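Local coordinates for protein cystatin (Fasciola hepatica, PDB 6I1M) that probably inhibits papain-like cysteine proteases, as a secreted, disulfide-containing stefin (type 1 cystatin) of the liver fluke, at residues 8-12 with 13-17. Residues are numbered along the deposited sequence; the frame is centred on the assembly and turned at random.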
loop_
_atom_site.group_PDB
_atom_site.type_symbol
_atom_site.label_atom_id
_atom_site.label_comp_id
_atom_site.label_asym_id
_atom_site.label_seq_id
_atom_site.Cartn_x
_atom_site.Cartn_y
_atom_site.Cartn_z
ATOM N N ARG A 8 -9.925 -6.152 -3.721
ATOM C CA ARG A 8 -11.243 -5.475 -3.719
ATOM C C ARG A 8 -11.003 -3.983 -3.897
ATOM O O ARG A 8 -9.829 -3.515 -3.777
ATOM C CB ARG A 8 -12.009 -5.763 -2.422
ATOM C CG ARG A 8 -11.267 -5.320 -1.167
ATOM C CD ARG A 8 -12.177 -5.120 0.026
ATOM N NE ARG A 8 -11.460 -4.896 1.280
ATOM C CZ ARG A 8 -10.965 -3.734 1.695
ATOM N NH1 ARG A 8 -11.079 -2.632 0.969
ATOM N NH2 ARG A 8 -10.350 -3.669 2.855
ATOM N N SER A 9 -12.083 -3.233 -4.074
ATOM C CA SER A 9 -12.004 -1.756 -4.144
ATOM C C SER A 9 -11.593 -1.209 -2.765
ATOM O O SER A 9 -11.924 -1.829 -1.723
ATOM C CB SER A 9 -13.278 -1.134 -4.684
ATOM O OG SER A 9 -14.345 -1.310 -3.774
ATOM N N VAL A 10 -10.827 -0.113 -2.790
ATOM C CA VAL A 10 -10.314 0.602 -1.595
ATOM C C VAL A 10 -11.378 1.594 -1.130
ATOM O O VAL A 10 -11.906 2.339 -1.970
ATOM C CB VAL A 10 -8.994 1.322 -1.906
ATOM C CG1 VAL A 10 -8.420 1.987 -0.667
ATOM C CG2 VAL A 10 -7.968 0.395 -2.545
ATOM N N THR A 11 -11.618 1.666 0.169
ATOM C CA THR A 11 -12.639 2.567 0.751
ATOM C C THR A 11 -12.067 3.975 0.823
ATOM O O THR A 11 -10.842 4.176 0.865
ATOM C CB THR A 11 -13.102 2.102 2.140
ATOM O OG1 THR A 11 -12.018 2.341 3.032
ATOM C CG2 THR A 11 -13.531 0.647 2.173
ATOM N N PRO A 12 -12.943 4.998 0.907
ATOM C CA PRO A 12 -12.477 6.369 1.047
ATOM C C PRO A 12 -11.503 6.533 2.216
ATOM O O PRO A 12 -10.532 7.235 2.084
ATOM C CB PRO A 12 -13.777 7.145 1.259
ATOM C CG PRO A 12 -14.810 6.319 0.502
ATOM C CD PRO A 12 -14.406 4.892 0.797
ATOM N N GLU A 13 -11.827 5.931 3.352
ATOM C CA GLU A 13 -11.067 6.081 4.620
ATOM C C GLU A 13 -9.700 5.393 4.468
ATOM O O GLU A 13 -8.692 5.963 4.970
ATOM C CB GLU A 13 -11.904 5.518 5.775
ATOM C CG GLU A 13 -13.243 6.228 5.970
ATOM C CD GLU A 13 -14.473 5.573 5.331
ATOM O OE1 GLU A 13 -14.327 4.797 4.373
ATOM O OE2 GLU A 13 -15.582 5.844 5.804
ATOM N N GLU A 14 -9.666 4.253 3.777
ATOM C CA GLU A 14 -8.419 3.506 3.444
ATOM C C GLU A 14 -7.553 4.388 2.531
ATOM O O GLU A 14 -6.349 4.544 2.797
ATOM C CB GLU A 14 -8.735 2.153 2.796
ATOM C CG GLU A 14 -9.135 1.063 3.794
ATOM C CD GLU A 14 -9.824 -0.148 3.163
ATOM O OE1 GLU A 14 -10.044 -0.141 1.915
ATOM O OE2 GLU A 14 -10.155 -1.097 3.924
ATOM N N ARG A 15 -8.127 4.988 1.484
ATOM C CA ARG A 15 -7.330 5.916 0.637
ATOM C C ARG A 15 -6.781 7.041 1.527
ATOM O O ARG A 15 -5.588 7.412 1.412
ATOM C CB ARG A 15 -8.167 6.516 -0.488
ATOM C CG ARG A 15 -8.814 5.501 -1.411
ATOM C CD ARG A 15 -9.617 6.234 -2.465
ATOM N NE ARG A 15 -10.422 5.257 -3.181
ATOM C CZ ARG A 15 -9.969 4.533 -4.182
ATOM N NH1 ARG A 15 -8.719 4.682 -4.596
ATOM N NH2 ARG A 15 -10.765 3.688 -4.799
ATOM N N SER A 16 -7.617 7.623 2.368
ATOM C CA SER A 16 -7.200 8.770 3.210
ATOM C C SER A 16 -5.970 8.421 4.062
ATOM O O SER A 16 -5.065 9.257 4.182
ATOM C CB SER A 16 -8.342 9.248 4.051
ATOM O OG SER A 16 -7.932 10.378 4.778
ATOM N N VAL A 17 -5.898 7.204 4.592
ATOM C CA VAL A 17 -4.853 6.828 5.586
ATOM C C VAL A 17 -3.618 6.304 4.847
ATOM O O VAL A 17 -2.513 6.764 5.132
ATOM C CB VAL A 17 -5.434 5.820 6.603
ATOM C CG1 VAL A 17 -4.374 5.110 7.426
ATOM C CG2 VAL A 17 -6.429 6.508 7.529
HETATM O O HOH W 1 -13.090 4.696 -2.496
HETATM O O HOH W 2 -10.395 0.723 -5.633
#
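Two donors grip OE1 of Glu14: Arg8 NH1 reaches it at 2.9 Å on the syn lone pair in a nearly straight hydrogen bond (N-H...O 178°), and the backbone N of Thr11 comes at 3.0 Å from above the carboxylate plane. Arg8 completes an end-on salt bridge with its other terminal nitrogen, NH2 lying 2.8 Å from Glu14 OE2, and the guanidinium and carboxylate are nearly coplanar, 21° apart. A further bond from Arg8 NH1 to the carbonyl oxygen of Ser9 fixes the rotation of the guanidinium, and NH1 is thereby shared between Ser9 O and the carboxylate.

Thr11 is the N-cap of helix 12-28, and with Glu14 it forms a capping box: the backbone N of each is bonded to the side chain of the other. With chi1 at 71°, Thr11 OG1 sits between its own N and carbonyl carbon and accepts from Glu14 N at 3.1 Å, while the Glu14 chain, extended beyond CG, returns to Thr11 N. In the cystatin fold this long helix packs against the antiparallel sheet, and Val10, buried just before the cap, touches Leu40 and Val43 of strand 38-47. Its CG1 also meets Glu14 CB at 3.5 Å, and its CB lies over one face of the Arg15 guanidinium, 4.0 Å above the plane. A water bridges Arg15 NE and the carbonyl oxygen of Val10, and Arg15 NH1 is hydrogen-bonded to the Leu40 carbonyl oxygen. The first helical turn closes with Arg15 N on Thr11 O at 2.9 Å.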